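Local coordinates for capsid protein (Macrobrachium rosenbergii nodavirus, PDB 5YKU) that supplies the protruding domain of a nodavirus shell, which probably pairs with a second copy to build the dimeric surface spikes, at residues Gln27-Asp32 / Leu100-Gln105; Ile44-Asp49 / Ile80-Tyr85; Met48-Ser53 / Pro112-Ile117; Cys59-Asn64 / Ile72-Thr77. One frame throughout, in Å; residues are numbered along the deposited sequence.

Interaction 1 of 4, residues Gln27-Asp32 / Leu100-Gln105; sequences QTYTQD and LVTDYQ
Segments 27-32 and 100-104 run antiparallel, axes 4.8 Å apart and N-to-C directions at 151°, and pair from Gln27 to Tyr29, joining strands 26-33 and 96-104 in a sheet whose strand order matches a jelly roll. Gln27 with Thr102 and Tyr29 with Leu100 are hydrogen-bonded pairs: Thr102 N reaches Gln27 O at 2.8 Å, Leu100 N reaches Tyr29 O at 2.8 Å, and each pair has a return bond. Thr28 and Val101 form the non-hydrogen-bonded pair between them, with Thr28 CA 3.3 Å from Leu100 O in a CA-H...O contact. Their side chains stand side by side on the exposed face, Thr28 OG1 against both Val101 methyls.

The opposite face carries Tyr29. Its CG sits between the backbone N and the carbonyl carbon (chi1 62°), which folds the ring across the neighbouring strand. Leu100 CB lies over one ring face, 3.9 Å from the centroid and 14° off the normal, a CH-pi contact. Thr102 crosses at about a right angle, its OG1 in the ring plane 3.7 Å from Tyr29 CE1 and its CG2 near the Tyr29 hydroxyl. Gln31 CB rests on Leu100 CD1, while the Gln31 amide bonds to Val20 N and Asn18 O. Tyr29 OH bonds to Val20 O and accepts from a water 2.9 Å away; that water lies 3.1 Å from Tyr104 OH and bonds to it.

Interaction 2 of 4, residues Ile44-Asp49 / Ile80-Tyr85; sequences IVPYMD and IKCDGY
Pro46 packs its ring onto the backbone of Cys82-Gly84, the tight part of the contact: Pro46 CD lies 3.1 Å from Gly84 O, and Pro46 CG is 3.5 Å from Asp83 N. Proline has no backbone N-H to give, and no hydrogen bond crosses between the segments; the strand axes, though antiparallel at 180°, stand 5.8 Å apart. A chi1 of -176° swings SG away from the Cys82 nitrogen, and the sulfur reaches Tyr47, 3.4 Å from Tyr47 C, and touches Pro46 CB at 3.7 Å. Beyond Pro46, Tyr85 CA makes a 3.3 Å CA-H...O contact with Ile44 O, and Tyr85 CB leans on Val45 CG1 while its ring leads away.

The other end is looser and faces the surface. Selenomethionine Met48 bends at its last torsion (chi3 -70°), bringing CE to 3.6 Å from Lys81 O, whereas SE comes no nearer than 4.3 Å to Ile80 CG2. Lys81 carries its end away and Asp83 points away from the partner strand; Asp83 OD1 accepts from Gly84 N. Regular pairing resumes at Ile44, backbone-bonded to Ile86; strand 41-47 thus lies between strands 81-89 and 114-121, with Pro46 touching Ile72 and Tyr74 of strand 69-75.

Interaction 3 of 4, residues Met48-Ser53 / Pro112-Ile117; sequences MDRVSS and PYQYRI
The guanidinium of Arg50 lies flat on the Tyr113 ring, planes 18° apart and centres 3.8 Å apart, in a cation-pi stack. The overlap is offset: Arg50 CZ stands 31° off the ring normal, so Tyr113 CE1, 3.4 Å from CZ, sits over the middle of the guanidinium. An Arg50 chain extended from a CG anti to the backbone N (chi1 -176°) out to NE carries the group there. At its edge, NE makes a weak in-plane bond to Pro112 O at 3.3 Å, NH1 forms a salt bridge with Asp76, and NH2 bonds to Gln57 OE1 and Lys111 O. Tyr74 stacks on the opposite face of Tyr113, whose hydroxyl bonds to Gln57 O. Met48 CE approaches the same ring obliquely, 3.7 Å from Tyr113 CE1.

Gln114 turns its amide to the backbone of Asp49 and uses both ends. OE1 accepts from Asp49 N at 2.9 Å and NE2 donates to Asp49 O at 3.0 Å, from above the carbonyl plane. The cation-pi stack and this two-bond amide-to-backbone pairing, which extends the Tyr47-Gln114 backbone pairing onto Asp49, tie the loop between strands 41-47 and 57-63 to strand 114-121, in a sheet with jelly-roll strand order.

Interaction 4 of 4, residues Cys59-Asn64 / Ile72-Thr77; sequences CTITCN and ISYFDT
The Tyr74 ring meets Cys59 and Ile61 along its edge: Ile61 CD1 lies near the ring plane, 3.9 Å from CE2, Cys59 O is also at the rim, and Cys59 SG stands obliquely, 5.3 Å from the centroid, a sulfur-aromatic contact. Tyr113 stacks on one face; on the other side Pro46 approaches obliquely, near CE1. The Trp19 ring meets Tyr74 at about 70°, and the Tyr74 hydroxyl bonds to Gln114 O and Trp19 NE1. The strands carrying these residues, 57-63 and 69-75, form a beta hairpin, antiparallel at 165° with axes 4.8 Å apart. Cys59 with Tyr74 and Ile61 with Ile72 are its hydrogen-bonded pairs. Tyr74 N gives its hydrogen to Cys59 O at 2.8 Å in a nearly straight bond, and Ile61 N does so to Ile72 O at 2.8 Å.

Tyr74 CG points anti to its carbonyl carbon (chi1 -59°), which lays the ring beside strand 57-63. Cys59, Ile61, Ile72 and Tyr74 line the buried face, where Ile61 and Ile72 meet CB to CB at 4.3 Å. Thr60 and Ser73, the non-hydrogen-bonded pair, project from the other face. A single water bridges their hydroxyls, 2.7 Å from both Thr60 OG1 and Ser73 OG.

In the fold
All four contacts lie in one continuous run of antiparallel strands, whose order is consistent with a jelly roll. Interactions 1 and 4 have centres 9 Å apart and are joined edge to edge by Val101 N to Thr60 O at 2.9 Å, with Leu100 CD2 packing 3.7 Å from Ile61 CD1. Interaction 4 connects in turn to interaction 2 through Asp83 O and Ser73 N, 2.9 Å apart. Interaction 2 shares Met48 and Asp49 with interaction 3, and Tyr47 N lies 3.1 Å from Gln114 O. Across the interior, Tyr104 OH of interaction 1 packs 3.5 Å from Tyr113 CE2 of interaction 3. Bound zinc ions are remote: about 10 Å from the Gln31 side chain and about 11 Å from that of Pro112.

Interaction 1 of 4, residues Gln27-Asp32 / Leu100-Gln105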
loop_
_atom_site.group_PDB
_atom_site.type_symbol
_atom_site.label_atom_id
_atom_site.label_comp_id
_atom_site.label_asym_id
_atom_site.label_seq_id
_atom_site.Cartn_x
_atom_site.Cartn_y
_atom_site.Cartn_z
ATOM N N GLN A 27 7.777 2.990 -15.044
ATOM C CA GLN A 27 6.416 3.549 -15.077
ATOM C C GLN A 27 6.179 4.366 -13.861
ATOM O O GLN A 27 6.658 4.004 -12.740
ATOM C CB GLN A 27 5.383 2.390 -15.181
ATOM C CG GLN A 27 4.005 2.766 -15.776
ATOM C CD GLN A 27 3.163 1.496 -15.831
ATOM O OE1 GLN A 27 3.494 0.586 -16.405
ATOM N NE2 GLN A 27 2.156 1.425 -14.917
ATOM N N THR A 28 5.418 5.407 -13.925
ATOM C CA THR A 28 4.864 6.110 -12.862
ATOM C C THR A 28 3.388 6.152 -13.048
ATOM O O THR A 28 2.890 6.537 -14.165
ATOM C CB THR A 28 5.385 7.574 -12.749
ATOM O OG1 THR A 28 6.794 7.502 -12.463
ATOM C CG2 THR A 28 4.770 8.408 -11.676
ATOM N N TYR A 29 2.576 5.750 -12.088
ATOM C CA TYR A 29 1.173 5.588 -12.244
ATOM C C TYR A 29 0.472 5.684 -10.906
ATOM O O TYR A 29 1.125 5.774 -9.882
ATOM C CB TYR A 29 0.897 4.287 -12.975
ATOM C CG TYR A 29 1.338 2.957 -12.294
ATOM C CD1 TYR A 29 2.643 2.599 -12.282
ATOM C CD2 TYR A 29 0.460 2.129 -11.690
ATOM C CE1 TYR A 29 3.118 1.410 -11.787
ATOM C CE2 TYR A 29 0.827 0.939 -11.124
ATOM C CZ TYR A 29 2.183 0.515 -11.223
ATOM O OH TYR A 29 2.606 -0.682 -10.713
ATOM N N THR A 30 -0.841 5.743 -10.924
ATOM C CA THR A 30 -1.612 5.803 -9.712
ATOM C C THR A 30 -2.539 4.650 -9.528
ATOM O O THR A 30 -2.883 3.966 -10.445
ATOM C CB THR A 30 -2.360 7.108 -9.565
ATOM O OG1 THR A 30 -3.350 7.171 -10.612
ATOM C CG2 THR A 30 -1.461 8.322 -9.647
ATOM N N GLN A 31 -2.965 4.441 -8.297
ATOM C CA GLN A 31 -3.973 3.444 -7.921
ATOM C C GLN A 31 -4.818 4.014 -6.854
ATOM O O GLN A 31 -4.305 4.540 -5.843
ATOM C CB GLN A 31 -3.344 2.161 -7.437
ATOM C CG GLN A 31 -4.312 1.047 -7.149
ATOM C CD GLN A 31 -3.651 -0.283 -6.956
ATOM O OE1 GLN A 31 -2.577 -0.536 -7.502
ATOM N NE2 GLN A 31 -4.238 -1.197 -6.261
ATOM N N ASP A 32 -6.129 3.904 -6.951
ATOM C CA ASP A 32 -7.065 4.266 -5.903
ATOM C C ASP A 32 -7.489 3.099 -5.117
ATOM O O ASP A 32 -8.049 2.133 -5.686
ATOM C CB ASP A 32 -8.336 4.958 -6.552
ATOM C CG ASP A 32 -8.096 6.236 -7.172
ATOM O OD1 ASP A 32 -7.024 6.827 -7.095
ATOM O OD2 ASP A 32 -9.120 6.830 -7.724
ATOM N N LEU A 100 2.683 5.167 -7.604
ATOM C CA LEU A 100 3.608 4.105 -7.767
ATOM C C LEU A 100 4.659 4.436 -8.775
ATOM O O LEU A 100 4.365 4.892 -9.876
ATOM C CB LEU A 100 2.952 2.792 -8.169
ATOM C CG LEU A 100 1.873 2.233 -7.195
ATOM C CD1 LEU A 100 0.501 2.837 -7.545
ATOM C CD2 LEU A 100 1.821 0.739 -7.223
ATOM N N VAL A 101 5.923 4.291 -8.437
ATOM C CA VAL A 101 7.058 4.466 -9.332
ATOM C C VAL A 101 7.772 3.134 -9.428
ATOM O O VAL A 101 8.228 2.604 -8.367
ATOM C CB VAL A 101 7.969 5.570 -8.871
ATOM C CG1 VAL A 101 9.197 5.679 -9.819
ATOM C CG2 VAL A 101 7.279 6.917 -8.683
ATOM N N THR A 102 7.766 2.555 -10.591
ATOM C CA THR A 102 8.331 1.214 -10.805
ATOM C C THR A 102 9.502 1.273 -11.709
ATOM O O THR A 102 9.521 1.979 -12.682
ATOM C CB THR A 102 7.316 0.193 -11.227
ATOM O OG1 THR A 102 6.663 0.670 -12.419
ATOM C CG2 THR A 102 6.230 -0.024 -10.163
ATOM N N ASP A 103 10.511 0.481 -11.426
ATOM C CA ASP A 103 11.735 0.336 -12.198
ATOM C C ASP A 103 12.096 -1.165 -12.125
ATOM O O ASP A 103 12.608 -1.662 -11.121
ATOM C CB ASP A 103 12.859 1.225 -11.614
ATOM C CG ASP A 103 14.138 1.034 -12.325
ATOM O OD1 ASP A 103 14.318 0.170 -13.171
ATOM O OD2 ASP A 103 15.081 1.738 -11.837
ATOM N N TYR A 104 11.697 -1.910 -13.122
ATOM C CA TYR A 104 11.831 -3.342 -13.200
ATOM C C TYR A 104 12.868 -3.669 -14.259
ATOM O O TYR A 104 12.705 -3.198 -15.403
ATOM C CB TYR A 104 10.495 -4.015 -13.520
ATOM C CG TYR A 104 9.399 -4.075 -12.480
ATOM C CD1 TYR A 104 9.373 -3.210 -11.377
ATOM C CD2 TYR A 104 8.347 -4.989 -12.598
ATOM C CE1 TYR A 104 8.333 -3.245 -10.446
ATOM C CE2 TYR A 104 7.346 -5.038 -11.685
ATOM C CZ TYR A 104 7.306 -4.131 -10.622
ATOM O OH TYR A 104 6.298 -4.144 -9.666
ATOM N N GLN A 105 13.862 -4.462 -13.994
ATOM C CA GLN A 105 14.846 -4.824 -15.056
ATOM C C GLN A 105 14.200 -5.658 -16.094
ATOM O O GLN A 105 14.428 -5.487 -17.290
ATOM C CB GLN A 105 16.014 -5.514 -14.462
ATOM C CG GLN A 105 17.063 -5.942 -15.523
ATOM C CD GLN A 105 18.142 -6.736 -14.899
ATOM O OE1 GLN A 105 18.149 -7.995 -15.115
ATOM N NE2 GLN A 105 18.907 -6.160 -14.177
HETATM O O HOH W 1 4.000 -2.249 -8.694
#

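Interaction 2 of 4, residues Ile44-Asp49 / Ile80-Tyr85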
loop_
_atom_site.group_PDB
_atom_site.type_symbol
_atom_site.label_atom_id
_atom_site.label_comp_id
_atom_site.label_asym_id
_atom_site.label_seq_id
_atom_site.Cartn_x
_atom_site.Cartn_y
_atom_site.Cartn_z
ATOM N N ILE A 44 -0.951 1.876 6.192
ATOM C CA ILE A 44 -0.734 0.795 5.185
ATOM C C ILE A 44 0.739 0.403 5.241
ATOM O O ILE A 44 1.641 1.293 5.272
ATOM C CB ILE A 44 -1.205 1.280 3.797
ATOM C CG1 ILE A 44 -1.070 0.189 2.744
ATOM C CG2 ILE A 44 -0.526 2.580 3.342
ATOM C CD1 ILE A 44 -1.736 0.530 1.469
ATOM N N VAL A 45 0.937 -0.875 5.252
ATOM C CA VAL A 45 2.278 -1.466 5.281
ATOM C C VAL A 45 2.451 -2.475 4.181
ATOM O O VAL A 45 1.456 -3.052 3.711
ATOM C CB VAL A 45 2.590 -2.197 6.621
ATOM C CG1 VAL A 45 2.531 -1.204 7.738
ATOM C CG2 VAL A 45 1.649 -3.358 6.887
ATOM N N PRO A 46 3.627 -2.666 3.665
ATOM C CA PRO A 46 3.903 -3.740 2.726
ATOM C C PRO A 46 3.916 -5.058 3.387
ATOM O O PRO A 46 4.264 -5.157 4.567
ATOM C CB PRO A 46 5.255 -3.369 2.154
ATOM C CG PRO A 46 5.955 -2.661 3.328
ATOM C CD PRO A 46 4.850 -1.946 4.043
ATOM N N TYR A 47 3.583 -6.087 2.671
ATOM C CA TYR A 47 3.889 -7.487 3.082
ATOM C C TYR A 47 4.347 -8.206 1.858
ATOM O O TYR A 47 4.253 -7.679 0.732
ATOM C CB TYR A 47 2.720 -8.189 3.805
ATOM C CG TYR A 47 1.607 -8.715 2.928
ATOM C CD1 TYR A 47 1.656 -10.055 2.500
ATOM C CD2 TYR A 47 0.512 -7.986 2.544
ATOM C CE1 TYR A 47 0.651 -10.601 1.716
ATOM C CE2 TYR A 47 -0.479 -8.485 1.764
ATOM C CZ TYR A 47 -0.366 -9.793 1.346
ATOM O OH TYR A 47 -1.406 -10.301 0.529
HETATM N N MSE A 48 4.848 -9.396 1.993
HETATM C CA MSE A 48 5.302 -10.202 0.873
HETATM C C MSE A 48 4.944 -11.642 1.090
HETATM O O MSE A 48 5.277 -12.288 2.092
HETATM C CB MSE A 48 6.788 -9.994 0.619
HETATM C CG MSE A 48 7.240 -10.446 -0.727
HETATM SE SE MSE A 48 9.012 -9.681 -1.202
HETATM C CE MSE A 48 8.480 -7.833 -1.467
ATOM N N ASP A 49 4.373 -12.220 0.034
ATOM C CA ASP A 49 4.167 -13.658 -0.091
ATOM C C ASP A 49 4.252 -13.887 -1.588
ATOM O O ASP A 49 3.213 -13.863 -2.277
ATOM C CB ASP A 49 2.830 -14.107 0.520
ATOM C CG ASP A 49 2.618 -15.537 0.299
ATOM O OD1 ASP A 49 3.480 -16.295 -0.079
ATOM O OD2 ASP A 49 1.453 -16.043 0.628
ATOM N N ILE A 80 16.611 -7.529 -0.489
ATOM C CA ILE A 80 15.143 -7.575 -0.424
ATOM C C ILE A 80 14.650 -6.361 0.338
ATOM O O ILE A 80 15.134 -6.078 1.458
ATOM C CB ILE A 80 14.606 -8.890 0.121
ATOM C CG1 ILE A 80 15.156 -10.055 -0.710
ATOM C CG2 ILE A 80 13.040 -8.881 0.175
ATOM C CD1 ILE A 80 14.772 -11.370 -0.163
ATOM N N LYS A 81 13.646 -5.767 -0.185
ATOM C CA LYS A 81 12.877 -4.688 0.507
ATOM C C LYS A 81 11.440 -4.968 0.541
ATOM O O LYS A 81 10.807 -5.294 -0.444
ATOM C CB LYS A 81 13.073 -3.327 -0.111
ATOM C CG LYS A 81 14.477 -2.810 -0.036
ATOM C CD LYS A 81 14.836 -1.940 1.088
ATOM C CE LYS A 81 16.180 -1.173 0.783
ATOM N NZ LYS A 81 17.396 -2.063 0.325
ATOM N N CYS A 82 10.875 -4.875 1.751
ATOM C CA CYS A 82 9.437 -4.875 2.008
ATOM C C CYS A 82 9.275 -3.959 3.176
ATOM O O CYS A 82 9.249 -4.432 4.326
ATOM C CB CYS A 82 9.005 -6.310 2.327
ATOM S SG CYS A 82 7.206 -6.478 2.566
ATOM N N ASP A 83 9.385 -2.673 2.932
ATOM C CA ASP A 83 9.737 -1.691 3.987
ATOM C C ASP A 83 8.913 -0.433 3.828
ATOM O O ASP A 83 8.296 -0.145 2.827
ATOM C CB ASP A 83 11.267 -1.415 3.946
ATOM C CG ASP A 83 11.871 -0.745 5.252
ATOM O OD1 ASP A 83 11.194 -0.610 6.217
ATOM O OD2 ASP A 83 13.113 -0.481 5.068
ATOM N N GLY A 84 8.951 0.322 4.902
ATOM C CA GLY A 84 8.252 1.591 4.998
ATOM C C GLY A 84 6.800 1.416 5.410
ATOM O O GLY A 84 6.289 0.290 5.712
ATOM N N TYR A 85 6.067 2.544 5.451
ATOM C CA TYR A 85 4.640 2.510 5.716
ATOM C C TYR A 85 4.148 3.895 5.346
ATOM O O TYR A 85 4.916 4.834 5.198
ATOM C CB TYR A 85 4.307 2.214 7.171
ATOM C CG TYR A 85 4.752 3.301 8.121
ATOM C CD1 TYR A 85 6.019 3.249 8.734
ATOM C CD2 TYR A 85 3.957 4.315 8.469
ATOM C CE1 TYR A 85 6.457 4.219 9.589
ATOM C CE2 TYR A 85 4.387 5.343 9.335
ATOM C CZ TYR A 85 5.638 5.278 9.837
ATOM O OH TYR A 85 6.013 6.271 10.720
#

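Interaction 3 of 4, residues Met48-Ser53 / Pro112-Ile117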
loop_
_atom_site.group_PDB
_atom_site.type_symbol
_atom_site.label_atom_id
_atom_site.label_comp_id
_atom_site.label_asym_id
_atom_site.label_seq_id
_atom_site.Cartn_x
_atom_site.Cartn_y
_atom_site.Cartn_z
HETATM N N MSE A 48 4.848 -9.396 1.993
HETATM C CA MSE A 48 5.302 -10.202 0.873
HETATM C C MSE A 48 4.944 -11.642 1.090
HETATM O O MSE A 48 5.277 -12.288 2.092
HETATM C CB MSE A 48 6.788 -9.994 0.619
HETATM C CG MSE A 48 7.240 -10.446 -0.727
HETATM SE SE MSE A 48 9.012 -9.681 -1.202
HETATM C CE MSE A 48 8.480 -7.833 -1.467
ATOM N N ASP A 49 4.373 -12.220 0.034
ATOM C CA ASP A 49 4.167 -13.658 -0.091
ATOM C C ASP A 49 4.252 -13.887 -1.588
ATOM O O ASP A 49 3.213 -13.863 -2.277
ATOM C CB ASP A 49 2.830 -14.107 0.520
ATOM C CG ASP A 49 2.618 -15.537 0.299
ATOM O OD1 ASP A 49 3.480 -16.295 -0.079
ATOM O OD2 ASP A 49 1.453 -16.043 0.628
ATOM N N ARG A 50 5.460 -13.995 -2.108
ATOM C CA ARG A 50 5.673 -13.728 -3.544
ATOM C C ARG A 50 6.984 -14.280 -3.980
ATOM O O ARG A 50 8.051 -13.963 -3.395
ATOM C CB ARG A 50 5.660 -12.222 -3.732
ATOM C CG ARG A 50 5.780 -11.742 -5.165
ATOM C CD ARG A 50 5.881 -10.233 -5.203
ATOM N NE ARG A 50 6.034 -9.656 -6.534
ATOM C CZ ARG A 50 7.171 -9.479 -7.190
ATOM N NH1 ARG A 50 8.319 -9.969 -6.750
ATOM N NH2 ARG A 50 7.131 -8.818 -8.334
ATOM N N VAL A 51 6.991 -15.131 -4.994
ATOM C CA VAL A 51 8.180 -15.623 -5.588
ATOM C C VAL A 51 8.963 -14.500 -6.206
ATOM O O VAL A 51 8.408 -13.685 -6.949
ATOM C CB VAL A 51 7.882 -16.732 -6.591
ATOM C CG1 VAL A 51 9.095 -17.160 -7.373
ATOM C CG2 VAL A 51 7.178 -17.893 -5.960
ATOM N N SER A 52 10.216 -14.419 -5.920
ATOM C CA SER A 52 11.098 -13.410 -6.545
ATOM C C SER A 52 11.195 -13.584 -8.045
ATOM O O SER A 52 11.391 -14.716 -8.506
ATOM C CB SER A 52 12.496 -13.536 -5.972
ATOM O OG SER A 52 13.368 -12.640 -6.651
ATOM N N SER A 53 11.117 -12.496 -8.772
ATOM C CA SER A 53 11.371 -12.550 -10.229
ATOM C C SER A 53 12.805 -12.770 -10.524
ATOM O O SER A 53 13.087 -13.158 -11.695
ATOM C CB SER A 53 10.910 -11.247 -10.839
ATOM O OG SER A 53 11.834 -10.176 -10.480
ATOM N N PRO A 112 2.134 -9.075 -8.639
ATOM C CA PRO A 112 1.872 -7.863 -7.867
ATOM C C PRO A 112 2.659 -7.834 -6.568
ATOM O O PRO A 112 2.923 -8.858 -5.942
ATOM C CB PRO A 112 0.400 -7.895 -7.575
ATOM C CG PRO A 112 -0.196 -8.828 -8.651
ATOM C CD PRO A 112 0.854 -9.805 -8.970
ATOM N N TYR A 113 3.045 -6.624 -6.185
ATOM C CA TYR A 113 3.429 -6.387 -4.799
ATOM C C TYR A 113 2.171 -6.190 -4.004
ATOM O O TYR A 113 1.063 -5.908 -4.541
ATOM C CB TYR A 113 4.393 -5.218 -4.737
ATOM C CG TYR A 113 5.786 -5.604 -5.239
ATOM C CD1 TYR A 113 6.484 -6.614 -4.571
ATOM C CD2 TYR A 113 6.394 -4.975 -6.279
ATOM C CE1 TYR A 113 7.792 -7.008 -4.970
ATOM C CE2 TYR A 113 7.691 -5.344 -6.710
ATOM C CZ TYR A 113 8.347 -6.368 -6.049
ATOM O OH TYR A 113 9.600 -6.764 -6.404
ATOM N N GLN A 114 2.280 -6.349 -2.674
ATOM C CA GLN A 114 1.138 -6.638 -1.766
ATOM C C GLN A 114 1.151 -5.725 -0.588
ATOM O O GLN A 114 2.198 -5.365 -0.054
ATOM C CB GLN A 114 1.276 -8.089 -1.303
ATOM C CG GLN A 114 1.210 -9.111 -2.479
ATOM C CD GLN A 114 1.941 -10.364 -2.146
ATOM O OE1 GLN A 114 3.148 -10.370 -1.809
ATOM N NE2 GLN A 114 1.309 -11.508 -2.264
ATOM N N TYR A 115 -0.016 -5.333 -0.135
ATOM C CA TYR A 115 -0.178 -4.412 0.945
ATOM C C TYR A 115 -1.212 -4.867 1.947
ATOM O O TYR A 115 -2.099 -5.673 1.660
ATOM C CB TYR A 115 -0.519 -2.994 0.425
ATOM C CG TYR A 115 -1.903 -2.884 -0.152
ATOM C CD1 TYR A 115 -3.033 -2.810 0.639
ATOM C CD2 TYR A 115 -2.069 -2.795 -1.541
ATOM C CE1 TYR A 115 -4.297 -2.637 0.010
ATOM C CE2 TYR A 115 -3.275 -2.736 -2.137
ATOM C CZ TYR A 115 -4.387 -2.625 -1.342
ATOM O OH TYR A 115 -5.651 -2.541 -1.963
ATOM N N ARG A 116 -1.059 -4.374 3.196
ATOM C CA ARG A 116 -1.955 -4.644 4.345
ATOM C C ARG A 116 -2.372 -3.321 4.930
ATOM O O ARG A 116 -1.500 -2.490 5.222
ATOM C CB ARG A 116 -1.243 -5.529 5.340
ATOM C CG ARG A 116 -2.116 -5.838 6.557
ATOM C CD ARG A 116 -1.335 -6.691 7.583
ATOM N NE ARG A 116 -0.786 -7.900 7.015
ATOM C CZ ARG A 116 -1.451 -8.973 6.666
ATOM N NH1 ARG A 116 -2.723 -9.115 6.924
ATOM N NH2 ARG A 116 -0.745 -9.981 6.138
ATOM N N ILE A 117 -3.636 -3.154 5.147
ATOM C CA ILE A 117 -4.156 -1.925 5.785
ATOM C C ILE A 117 -4.550 -2.210 7.178
ATOM O O ILE A 117 -5.197 -3.260 7.491
ATOM C CB ILE A 117 -5.321 -1.349 4.980
ATOM C CG1 ILE A 117 -4.781 -0.809 3.645
ATOM C CG2 ILE A 117 -6.037 -0.242 5.778
ATOM C CD1 ILE A 117 -5.787 -0.294 2.665
#

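Interaction 4 of 4, residues Cys59-Asn64 / Ile72-Thr77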
loop_
_atom_site.group_PDB
_atom_site.type_symbol
_atom_site.label_atom_id
_atom_site.label_comp_id
_atom_site.label_asym_id
_atom_site.label_seq_id
_atom_site.Cartn_x
_atom_site.Cartn_y
_atom_site.Cartn_z
ATOM N N CYS A 59 9.737 -1.162 -6.666
ATOM C CA CYS A 59 8.542 -0.324 -6.631
ATOM C C CYS A 59 8.581 0.554 -5.402
ATOM O O CYS A 59 8.917 0.057 -4.318
ATOM C CB CYS A 59 7.307 -1.276 -6.573
ATOM S SG CYS A 59 5.735 -0.362 -6.379
ATOM N N THR A 60 8.272 1.799 -5.593
ATOM C CA THR A 60 8.199 2.783 -4.509
ATOM C C THR A 60 6.866 3.445 -4.506
ATOM O O THR A 60 6.379 3.853 -5.629
ATOM C CB THR A 60 9.306 3.844 -4.647
ATOM O OG1 THR A 60 10.563 3.215 -4.857
ATOM C CG2 THR A 60 9.404 4.694 -3.458
ATOM N N ILE A 61 6.224 3.592 -3.383
ATOM C CA ILE A 61 4.843 4.091 -3.289
ATOM C C ILE A 61 4.761 5.195 -2.315
ATOM O O ILE A 61 5.302 5.117 -1.209
ATOM C CB ILE A 61 3.874 2.968 -2.903
ATOM C CG1 ILE A 61 4.172 1.816 -3.918
ATOM C CG2 ILE A 61 2.436 3.489 -2.854
ATOM C CD1 ILE A 61 3.191 0.771 -3.831
ATOM N N THR A 62 4.024 6.259 -2.696
ATOM C CA THR A 62 3.651 7.323 -1.798
ATOM C C THR A 62 2.144 7.568 -1.935
ATOM O O THR A 62 1.530 7.090 -2.920
ATOM C CB THR A 62 4.465 8.602 -2.100
ATOM O OG1 THR A 62 4.205 8.997 -3.460
ATOM C CG2 THR A 62 5.905 8.441 -1.842
ATOM N N CYS A 63 1.562 8.312 -1.020
ATOM C CA CYS A 63 0.113 8.608 -1.048
ATOM C C CYS A 63 -0.144 10.069 -1.366
ATOM O O CYS A 63 0.578 10.939 -0.849
ATOM C CB CYS A 63 -0.471 8.269 0.305
ATOM S SG CYS A 63 -2.241 8.497 0.454
ATOM N N ASN A 64 -1.096 10.303 -2.232
ATOM C CA ASN A 64 -1.411 11.668 -2.711
ATOM C C ASN A 64 -2.380 12.346 -1.821
ATOM O O ASN A 64 -2.593 13.541 -2.035
ATOM C CB ASN A 64 -2.056 11.562 -4.098
ATOM C CG ASN A 64 -1.194 11.045 -5.166
ATOM O OD1 ASN A 64 -0.172 10.519 -5.017
ATOM N ND2 ASN A 64 -1.730 11.174 -6.365
ATOM N N ILE A 72 6.607 3.560 0.877
ATOM C CA ILE A 72 6.737 2.113 0.885
ATOM C C ILE A 72 7.689 1.650 -0.231
ATOM O O ILE A 72 7.607 2.156 -1.354
ATOM C CB ILE A 72 5.389 1.392 0.777
ATOM C CG1 ILE A 72 4.573 1.637 2.001
ATOM C CG2 ILE A 72 5.554 -0.091 0.528
ATOM C CD1 ILE A 72 3.157 1.156 2.002
ATOM N N SER A 73 8.588 0.717 0.109
ATOM C CA SER A 73 9.550 0.209 -0.829
ATOM C C SER A 73 9.444 -1.259 -0.984
ATOM O O SER A 73 9.467 -2.020 0.034
ATOM C CB SER A 73 10.954 0.521 -0.393
ATOM O OG SER A 73 11.256 1.900 -0.517
ATOM N N TYR A 74 9.439 -1.787 -2.228
ATOM C CA TYR A 74 9.541 -3.186 -2.560
ATOM C C TYR A 74 10.746 -3.429 -3.422
ATOM O O TYR A 74 11.003 -2.677 -4.371
ATOM C CB TYR A 74 8.336 -3.677 -3.308
ATOM C CG TYR A 74 7.015 -3.516 -2.583
ATOM C CD1 TYR A 74 6.508 -4.522 -1.745
ATOM C CD2 TYR A 74 6.259 -2.395 -2.798
ATOM C CE1 TYR A 74 5.296 -4.361 -1.103
ATOM C CE2 TYR A 74 5.019 -2.246 -2.181
ATOM C CZ TYR A 74 4.543 -3.224 -1.346
ATOM O OH TYR A 74 3.326 -3.064 -0.705
ATOM N N PHE A 75 11.435 -4.537 -3.208
ATOM C CA PHE A 75 12.501 -5.029 -4.127
ATOM C C PHE A 75 12.652 -6.460 -3.889
ATOM O O PHE A 75 12.702 -6.901 -2.731
ATOM C CB PHE A 75 13.822 -4.294 -3.892
ATOM C CG PHE A 75 14.804 -4.467 -5.009
ATOM C CD1 PHE A 75 14.513 -3.917 -6.244
ATOM C CD2 PHE A 75 15.928 -5.168 -4.903
ATOM C CE1 PHE A 75 15.413 -3.958 -7.301
ATOM C CE2 PHE A 75 16.831 -5.284 -5.991
ATOM C CZ PHE A 75 16.609 -4.630 -7.146
ATOM N N ASP A 76 12.750 -7.284 -4.933
ATOM C CA ASP A 76 12.690 -8.738 -4.792
ATOM C C ASP A 76 13.961 -9.476 -5.006
ATOM O O ASP A 76 13.919 -10.688 -4.921
ATOM C CB ASP A 76 11.558 -9.252 -5.683
ATOM C CG ASP A 76 11.799 -9.085 -7.173
ATOM O OD1 ASP A 76 12.794 -8.399 -7.552
ATOM O OD2 ASP A 76 10.981 -9.714 -7.951
ATOM N N THR A 77 15.060 -8.843 -5.318
ATOM C CA THR A 77 16.245 -9.574 -5.802
ATOM C C THR A 77 17.438 -9.235 -4.988
ATOM O O THR A 77 17.937 -8.085 -4.994
ATOM C CB THR A 77 16.517 -9.261 -7.289
ATOM O OG1 THR A 77 15.335 -9.554 -8.071
ATOM C CG2 THR A 77 17.665 -10.036 -7.804
HETATM O O HOH W 2 12.099 2.005 -3.042
#